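Local coordinates for periplasmic branched-chain amino acid-binding protein (Burkholderia mallei, PDB 3I09) that probably captures branched-chain amino acids or related small carboxylates in the periplasm for an ABC transporter, and here holds acetoacetic acid, at residues A[64-67]-A[71-74]; A[182-187]-A[209-214]; A[253-256]-A[261-264]. All blocks are in the same frame, centred on the assembly; numbering follows the deposited sequence. Where two conformers were deposited one is given.

Interaction 1 of 3, residues A[64-67]-A[71-74]; sequences REWM and GLDL
Leu72 drives its branched side chain between Trp66 and Met67, the last being a selenomethionine, and its two methyls divide between the indole and Met67, though both also lie near Trp66 CB. CD1 reaches the indole, meeting Trp66 CE3 at 4.0 Å at a slant to the ring. CD2 turns to the helix's other side chain and lies 4.0 Å from Met67 CG. The leucine runs aslant to both partners. Its fork is aimed this way because CG stands opposite the backbone N (chi1 -161°). Met67 meets it with the base of its chain, which is extended beyond CG; Met67 also touches Val90 and Ala91 of helix 81-94. The indole of Trp66 packs on Ile10 of strand 5-11. Both Trp66 and Met67 are buried.

The backbone closes the same corner. Leu72 N donates to Trp66 O at 3.2 Å with an N-H...O angle of 158°, reaching back six residues. Gly71, the first residue to leave helical geometry, has positive phi and makes the reversal that brings Leu72 back against the last turns of the helix. This is the helix-to-strand return of a beta-alpha-beta crossover: helix 56-69 links strands 43-51 and 72-77, which flank strand 5-11 in the sheet of one lobe of a type I periplasmic binding protein.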
loop_
_atom_site.group_PDB
_atom_site.type_symbol
_atom_site.label_atom_id
_atom_site.label_comp_id
_atom_site.label_asym_id
_atom_site.label_seq_id
_atom_site.Cartn_x
_atom_site.Cartn_y
_atom_site.Cartn_z
ATOM N N ARG A 64 5.682 -18.452 -9.784
ATOM C CA ARG A 64 6.638 -19.259 -10.528
ATOM C C ARG A 64 5.911 -20.135 -11.566
ATOM O O ARG A 64 6.280 -20.152 -12.760
ATOM C CB ARG A 64 7.463 -20.110 -9.539
ATOM C CG ARG A 64 8.901 -20.419 -9.952
ATOM C CD ARG A 64 9.570 -21.329 -8.877
ATOM N NE ARG A 64 9.802 -20.636 -7.601
ATOM C CZ ARG A 64 9.283 -20.997 -6.426
ATOM N NH1 ARG A 64 8.511 -22.073 -6.312
ATOM N NH2 ARG A 64 9.569 -20.300 -5.346
ATOM N N GLU A 65 4.867 -20.837 -11.115
ATOM C CA GLU A 65 4.049 -21.654 -11.987
ATOM C C GLU A 65 3.436 -20.852 -13.136
ATOM O O GLU A 65 3.477 -21.285 -14.287
ATOM C CB GLU A 65 2.950 -22.361 -11.198
ATOM C CG GLU A 65 2.031 -23.286 -11.994
ATOM C CD GLU A 65 0.622 -23.323 -11.400
ATOM O OE1 GLU A 65 0.500 -23.340 -10.146
ATOM O OE2 GLU A 65 -0.365 -23.285 -12.189
ATOM N N TRP A 66 2.827 -19.712 -12.848
ATOM C CA TRP A 66 2.263 -18.895 -13.918
ATOM C C TRP A 66 3.337 -18.422 -14.925
ATOM O O TRP A 66 3.119 -18.370 -16.144
ATOM C CB TRP A 66 1.535 -17.669 -13.345
ATOM C CG TRP A 66 0.229 -17.918 -12.634
ATOM C CD1 TRP A 66 -0.550 -19.042 -12.663
ATOM C CD2 TRP A 66 -0.439 -16.984 -11.793
ATOM N NE1 TRP A 66 -1.682 -18.848 -11.891
ATOM C CE2 TRP A 66 -1.631 -17.585 -11.352
ATOM C CE3 TRP A 66 -0.148 -15.681 -11.381
ATOM C CZ2 TRP A 66 -2.538 -16.919 -10.511
ATOM C CZ3 TRP A 66 -1.041 -15.024 -10.540
ATOM C CH2 TRP A 66 -2.239 -15.650 -10.131
HETATM N N MSE A 67 4.489 -18.048 -14.418
HETATM C CA MSE A 67 5.557 -17.563 -15.295
HETATM C C MSE A 67 6.117 -18.686 -16.172
HETATM O O MSE A 67 6.388 -18.470 -17.340
HETATM C CB MSE A 67 6.668 -16.964 -14.444
HETATM C CG MSE A 67 6.255 -15.664 -13.831
HETATM SE SE MSE A 67 7.593 -14.919 -12.650
HETATM C CE MSE A 67 6.512 -13.498 -11.891
ATOM N N GLY A 71 2.305 -18.705 -19.151
ATOM C CA GLY A 71 2.494 -17.594 -20.064
ATOM C C GLY A 71 2.277 -16.205 -19.472
ATOM O O GLY A 71 1.894 -15.276 -20.196
ATOM N N LEU A 72 2.585 -16.036 -18.193
ATOM C CA LEU A 72 2.350 -14.763 -17.533
ATOM C C LEU A 72 3.166 -13.647 -18.133
ATOM O O LEU A 72 4.361 -13.820 -18.407
ATOM C CB LEU A 72 2.672 -14.864 -16.056
ATOM C CG LEU A 72 2.041 -13.779 -15.198
ATOM C CD1 LEU A 72 0.532 -14.092 -14.990
ATOM C CD2 LEU A 72 2.701 -13.742 -13.851
ATOM N N ASP A 73 2.498 -12.516 -18.367
ATOM C CA ASP A 73 3.154 -11.301 -18.861
ATOM C C ASP A 73 3.330 -10.204 -17.783
ATOM O O ASP A 73 4.364 -9.502 -17.741
ATOM C CB ASP A 73 2.353 -10.784 -20.019
ATOM C CG ASP A 73 2.457 -11.683 -21.209
ATOM O OD1 ASP A 73 3.614 -11.840 -21.705
ATOM O OD2 ASP A 73 1.414 -12.289 -21.578
ATOM N N LEU A 74 2.324 -10.049 -16.930
ATOM C CA LEU A 74 2.391 -9.131 -15.772
ATOM C C LEU A 74 1.966 -9.867 -14.504
ATOM O O LEU A 74 0.911 -10.519 -14.485
ATOM C CB LEU A 74 1.446 -7.937 -15.953
ATOM C CG LEU A 74 1.217 -7.024 -14.732
ATOM C CD1 LEU A 74 2.516 -6.289 -14.325
ATOM C CD2 LEU A 74 0.061 -6.010 -14.962
#

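Interaction 2 of 3, residues A[182-187]-A[209-214]; sequences SDFSSF and VNAIKA
Phe184 meets helix 205-217 through Asn210, Ala211 and Ala214, and no hydrogen bond links the two segments. The principal interaction is CH-pi: Ala211 CB sits over a face of the phenyl ring, 4.1 Å from its centroid and 13° off the ring normal. Phe184 CG stands opposite its own carbonyl carbon (chi1 -76°), which lays the ring on Ala211. The backbone Ala211 N lies over a face too, so the aromatic ring rests on the helix surface itself as well as on a methyl.

Two further apolar contacts involve neighbouring residues of the helix. At the far edge of the ring Phe184 CE2 approaches Asn210 CB to 3.7 Å; at its root, the two beta carbons Phe184 CB and Ala214 CB are 4.1 Å apart. Around them, His177 makes an edge-to-face pair with the phenyl ring, and Leu146 of strand 142-148 touches both Phe184 and Ala211.

Polar bonds belong to the loop segment alone. Asp183 OD1 receives Ser185 N at 3.0 Å, a nearly straight capping bond (168°), on its anti side, and Ser185 OG at 2.7 Å on its syn side, both from the same face of the carboxylate. This double grip fixes the start of helix 185-193 right after Phe184. The loop leading into that helix is thus packed on helix 205-217, against the parallel sheet of the second lobe, in a Rossmann-like alpha/beta layer.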
loop_
_atom_site.group_PDB
_atom_site.type_symbol
_atom_site.label_atom_id
_atom_site.label_comp_id
_atom_site.label_asym_id
_atom_site.label_seq_id
_atom_site.Cartn_x
_atom_site.Cartn_y
_atom_site.Cartn_z
ATOM N N SER A 182 -4.821 -12.331 17.911
ATOM C CA SER A 182 -6.180 -12.474 18.413
ATOM C C SER A 182 -6.354 -11.785 19.757
ATOM O O SER A 182 -7.463 -11.740 20.271
ATOM C CB SER A 182 -6.567 -13.939 18.524
ATOM O OG SER A 182 -5.795 -14.537 19.527
ATOM N N ASP A 183 -5.275 -11.252 20.321
ATOM C CA ASP A 183 -5.322 -10.629 21.643
ATOM C C ASP A 183 -4.163 -9.631 21.756
ATOM O O ASP A 183 -2.988 -10.003 21.632
ATOM C CB ASP A 183 -5.270 -11.703 22.753
ATOM C CG ASP A 183 -5.454 -11.131 24.173
ATOM O OD1 ASP A 183 -5.463 -9.896 24.362
ATOM O OD2 ASP A 183 -5.617 -11.949 25.125
ATOM N N PHE A 184 -4.497 -8.367 21.959
ATOM C CA PHE A 184 -3.498 -7.304 22.049
ATOM C C PHE A 184 -3.229 -6.800 23.477
ATOM O O PHE A 184 -2.440 -5.864 23.644
ATOM C CB PHE A 184 -3.944 -6.111 21.218
ATOM C CG PHE A 184 -3.759 -6.300 19.748
ATOM C CD1 PHE A 184 -2.547 -5.991 19.142
ATOM C CD2 PHE A 184 -4.783 -6.798 18.968
ATOM C CE1 PHE A 184 -2.382 -6.144 17.772
ATOM C CE2 PHE A 184 -4.611 -6.969 17.595
ATOM C CZ PHE A 184 -3.409 -6.647 17.010
ATOM N N SER A 185 -3.894 -7.377 24.480
ATOM C CA SER A 185 -3.925 -6.787 25.816
ATOM C C SER A 185 -2.530 -6.681 26.466
ATOM O O SER A 185 -2.162 -5.600 26.970
ATOM C CB SER A 185 -4.898 -7.534 26.741
ATOM O OG SER A 185 -4.601 -8.909 26.775
ATOM N N SER A 186 -1.753 -7.755 26.444
ATOM C CA SER A 186 -0.420 -7.711 27.073
ATOM C C SER A 186 0.535 -6.742 26.355
ATOM O O SER A 186 1.283 -5.992 26.999
ATOM C CB SER A 186 0.191 -9.107 27.196
ATOM O OG SER A 186 0.571 -9.604 25.924
ATOM N N PHE A 187 0.455 -6.701 25.029
ATOM C CA PHE A 187 1.246 -5.786 24.240
ATOM C C PHE A 187 0.897 -4.324 24.577
ATOM O O PHE A 187 1.783 -3.477 24.759
ATOM C CB PHE A 187 1.034 -6.034 22.739
ATOM C CG PHE A 187 1.104 -7.495 22.336
ATOM C CD1 PHE A 187 2.077 -8.336 22.844
ATOM C CD2 PHE A 187 0.204 -8.021 21.444
ATOM C CE1 PHE A 187 2.130 -9.687 22.458
ATOM C CE2 PHE A 187 0.267 -9.355 21.047
ATOM C CZ PHE A 187 1.228 -10.182 21.563
ATOM N N VAL A 209 -7.179 -2.292 13.146
ATOM C CA VAL A 209 -8.541 -2.169 13.640
ATOM C C VAL A 209 -8.658 -2.750 15.026
ATOM O O VAL A 209 -9.153 -2.082 15.963
ATOM C CB VAL A 209 -9.546 -2.802 12.656
ATOM C CG1 VAL A 209 -10.937 -3.017 13.315
ATOM C CG2 VAL A 209 -9.645 -1.913 11.391
ATOM N N ASN A 210 -8.179 -3.980 15.176
ATOM C CA ASN A 210 -8.279 -4.675 16.466
ATOM C C ASN A 210 -7.449 -4.008 17.553
ATOM O O ASN A 210 -7.899 -3.948 18.705
ATOM C CB ASN A 210 -7.938 -6.156 16.326
ATOM C CG ASN A 210 -9.031 -6.927 15.596
ATOM O OD1 ASN A 210 -10.232 -6.557 15.672
ATOM N ND2 ASN A 210 -8.650 -8.002 14.919
ATOM N N ALA A 211 -6.279 -3.462 17.198
ATOM C CA ALA A 211 -5.424 -2.781 18.173
ATOM C C ALA A 211 -6.057 -1.488 18.652
ATOM O O ALA A 211 -5.945 -1.145 19.819
ATOM C CB ALA A 211 -4.024 -2.489 17.581
ATOM N N ILE A 212 -6.692 -0.752 17.750
ATOM C CA ILE A 212 -7.326 0.509 18.110
ATOM C C ILE A 212 -8.528 0.229 19.011
ATOM O O ILE A 212 -8.733 0.933 20.024
ATOM C CB ILE A 212 -7.712 1.330 16.879
ATOM C CG1 ILE A 212 -6.437 1.838 16.208
ATOM C CG2 ILE A 212 -8.605 2.553 17.268
ATOM C CD1 ILE A 212 -6.672 2.503 14.899
ATOM N N LYS A 213 -9.304 -0.797 18.661
ATOM C CA LYS A 213 -10.452 -1.193 19.474
ATOM C C LYS A 213 -10.016 -1.525 20.885
ATOM O O LYS A 213 -10.588 -1.006 21.860
ATOM C CB LYS A 213 -11.147 -2.412 18.894
ATOM C CG LYS A 213 -12.086 -2.087 17.770
ATOM C CD LYS A 213 -12.687 -3.370 17.192
ATOM C CE LYS A 213 -13.563 -3.085 15.972
ATOM N NZ LYS A 213 -14.313 -4.312 15.489
ATOM N N ALA A 214 -9.009 -2.396 20.968
ATOM C CA ALA A 214 -8.394 -2.797 22.248
ATOM C C ALA A 214 -7.809 -1.628 23.021
ATOM O O ALA A 214 -7.994 -1.551 24.224
ATOM C CB ALA A 214 -7.332 -3.870 22.022
#

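Interaction 3 of 3, residues A[253-256]-A[261-264]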
loop_
_atom_site.group_PDB
_atom_site.type_symbol
_atom_site.label_atom_id
_atom_site.label_comp_id
_atom_site.label_asym_id
_atom_site.label_seq_id
_atom_site.Cartn_x
_atom_site.Cartn_y
_atom_site.Cartn_z
ATOM N N TRP A 253 -4.578 8.198 -2.120
ATOM C CA TRP A 253 -5.789 8.458 -2.929
ATOM C C TRP A 253 -6.997 8.354 -2.037
ATOM O O TRP A 253 -6.994 7.587 -1.065
ATOM C CB TRP A 253 -5.885 7.424 -4.034
ATOM C CG TRP A 253 -6.959 7.628 -5.038
ATOM C CD1 TRP A 253 -6.856 8.335 -6.197
ATOM C CD2 TRP A 253 -8.279 7.080 -5.014
ATOM N NE1 TRP A 253 -8.041 8.276 -6.902
ATOM C CE2 TRP A 253 -8.926 7.492 -6.196
ATOM C CE3 TRP A 253 -8.981 6.279 -4.107
ATOM C CZ2 TRP A 253 -10.260 7.154 -6.480
ATOM C CZ3 TRP A 253 -10.286 5.885 -4.427
ATOM C CH2 TRP A 253 -10.916 6.345 -5.576
ATOM N N TYR A 254 -8.012 9.171 -2.337
ATOM C CA TYR A 254 -9.272 9.089 -1.614
ATOM C C TYR A 254 -10.387 9.441 -2.582
ATOM O O TYR A 254 -10.241 10.335 -3.477
ATOM C CB TYR A 254 -9.308 9.952 -0.321
ATOM C CG TYR A 254 -9.084 11.437 -0.517
ATOM C CD1 TYR A 254 -7.836 11.939 -0.873
ATOM C CD2 TYR A 254 -10.127 12.344 -0.341
ATOM C CE1 TYR A 254 -7.632 13.310 -1.038
ATOM C CE2 TYR A 254 -9.930 13.701 -0.509
ATOM C CZ TYR A 254 -8.687 14.175 -0.860
ATOM O OH TYR A 254 -8.504 15.522 -1.049
ATOM N N TRP A 255 -11.479 8.698 -2.432
ATOM C CA TRP A 255 -12.569 8.723 -3.416
ATOM C C TRP A 255 -13.144 10.121 -3.617
ATOM O O TRP A 255 -13.566 10.457 -4.720
ATOM C CB TRP A 255 -13.659 7.714 -3.007
ATOM C CG TRP A 255 -14.423 8.108 -1.787
ATOM C CD1 TRP A 255 -14.150 7.805 -0.469
ATOM C CD2 TRP A 255 -15.595 8.891 -1.789
ATOM N NE1 TRP A 255 -15.107 8.363 0.344
ATOM C CE2 TRP A 255 -15.997 9.057 -0.440
ATOM C CE3 TRP A 255 -16.346 9.499 -2.808
ATOM C CZ2 TRP A 255 -17.133 9.797 -0.085
ATOM C CZ3 TRP A 255 -17.459 10.270 -2.442
ATOM C CH2 TRP A 255 -17.851 10.387 -1.099
ATOM N N ASN A 256 -13.163 10.920 -2.560
ATOM C CA ASN A 256 -13.825 12.227 -2.616
ATOM C C ASN A 256 -12.862 13.387 -2.888
ATOM O O ASN A 256 -13.222 14.534 -2.704
ATOM C CB ASN A 256 -14.577 12.508 -1.313
ATOM C CG ASN A 256 -15.707 13.531 -1.495
ATOM O OD1 ASN A 256 -16.233 13.691 -2.600
ATOM N ND2 ASN A 256 -16.100 14.223 -0.394
ATOM N N SER A 261 -11.710 11.320 -9.260
ATOM C CA SER A 261 -11.710 10.237 -8.245
ATOM C C SER A 261 -13.142 9.794 -7.950
ATOM O O SER A 261 -13.432 8.584 -7.868
ATOM C CB SER A 261 -10.987 10.655 -6.959
ATOM O OG SER A 261 -11.620 11.724 -6.263
ATOM N N ARG A 262 -14.032 10.765 -7.798
ATOM C CA ARG A 262 -15.428 10.473 -7.499
ATOM C C ARG A 262 -16.067 9.687 -8.638
ATOM O O ARG A 262 -16.847 8.761 -8.426
ATOM C CB ARG A 262 -16.227 11.770 -7.285
ATOM C CG ARG A 262 -15.926 12.515 -5.984
ATOM C CD ARG A 262 -16.618 13.953 -5.959
ATOM N NE ARG A 262 -15.852 14.809 -5.039
ATOM C CZ ARG A 262 -15.290 15.976 -5.331
ATOM N NH1 ARG A 262 -15.465 16.565 -6.523
ATOM N NH2 ARG A 262 -14.592 16.595 -4.389
ATOM N N GLN A 263 -15.792 10.097 -9.865
ATOM C CA GLN A 263 -16.421 9.451 -11.014
ATOM C C GLN A 263 -15.971 7.988 -11.136
ATOM O O GLN A 263 -16.786 7.106 -11.403
ATOM C CB GLN A 263 -16.178 10.268 -12.296
ATOM C CG GLN A 263 -17.060 11.539 -12.257
ATOM C CD GLN A 263 -17.075 12.428 -13.510
ATOM O OE1 GLN A 263 -16.045 12.719 -14.127
ATOM N NE2 GLN A 263 -18.266 12.904 -13.851
ATOM N N TRP A 264 -14.685 7.727 -10.907
ATOM C CA TRP A 264 -14.237 6.339 -10.899
ATOM C C TRP A 264 -14.831 5.549 -9.729
ATOM O O TRP A 264 -15.278 4.407 -9.898
ATOM C CB TRP A 264 -12.709 6.256 -10.892
ATOM C CG TRP A 264 -12.285 4.853 -11.030
ATOM C CD1 TRP A 264 -12.207 4.160 -12.194
ATOM C CD2 TRP A 264 -11.936 3.918 -9.978
ATOM N NE1 TRP A 264 -11.817 2.880 -11.953
ATOM C CE2 TRP A 264 -11.661 2.691 -10.605
ATOM C CE3 TRP A 264 -11.859 3.996 -8.586
ATOM C CZ2 TRP A 264 -11.264 1.557 -9.901
ATOM C CZ3 TRP A 264 -11.423 2.869 -7.874
ATOM C CH2 TRP A 264 -11.177 1.653 -8.534
#
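The chain doubles back between Trp255 and Ser261, whose CA atoms are 5.1 Å apart, so that the irregular loop 253-256 lies against an early turn of helix 259-272. Asn256 and Arg262 are joined by two hydrogen bonds. The guanidinium approaches side-on with two nitrogens: Arg262 NE donates to Asn256 OD1 at 2.7 Å and 156°, nearly in the guanidinium plane, whereas Arg262 NH2 reaches Asn256 O at 3.0 Å along a more bent path. Both donors stand above the planes of the carbonyls they meet. The arginine chain, extended from CG to NE, passes Trp255 O and slants across Asn256, bringing its head to the side-chain amide and the backbone carbonyl of Asn256. Ser261 OG, set between its own backbone N and carbonyl carbon (chi1 64°), lies 2.8 Å from Trp255 O, although its proton has another acceptor within reach.

Indoles supply the apolar half. Trp264 directs an edge toward the face of Trp253 in an offset edge-to-face pair, the six-membered centroids 5.9 Å apart and the planes at 82°; its closest atoms, Trp253 CH2 and Trp264 CE3, are 3.9 Å apart. Ser261 CB meets the first indole obliquely, 3.6 Å from Trp253 CZ2. The indole nitrogens bond outside the pair, Trp253 NE1 to Phe317 O and Trp255 NE1 to Trp348 O, while Phe317 stacks on Trp264.

At the helix start, Asp258 OD1 accepts from Ser261 N. Trp253 and Trp264 also touch Ala281 of helix 278-297. The arrangement is thus a loop-to-helix turn built on an aromatic cluster, and it joins strand 248-251 of the antiparallel sheet to helices 259-272 and 278-297 of the type I binding-protein fold.

Overall arrangement
The three contacts follow one another along the chain without touching; nearest atoms are about 15 Å apart between interactions 1 and 3, and about 27 Å between 1 and 2. Interaction 1 is buried core, whereas 2 and 3 are partly buried, and interaction 3 has an exposed arginine. Interactions 1 and 2 belong to the Rossmann-like layers of the two different lobes: aliphatic and indole packing with a backbone bond at a helix end in the first, a phenyl ring laid on a helix in the second. Interaction 3, outside the mixed and parallel sheets of the two lobes, instead combines an arginine-asparagine grip near the surface with buried tryptophans.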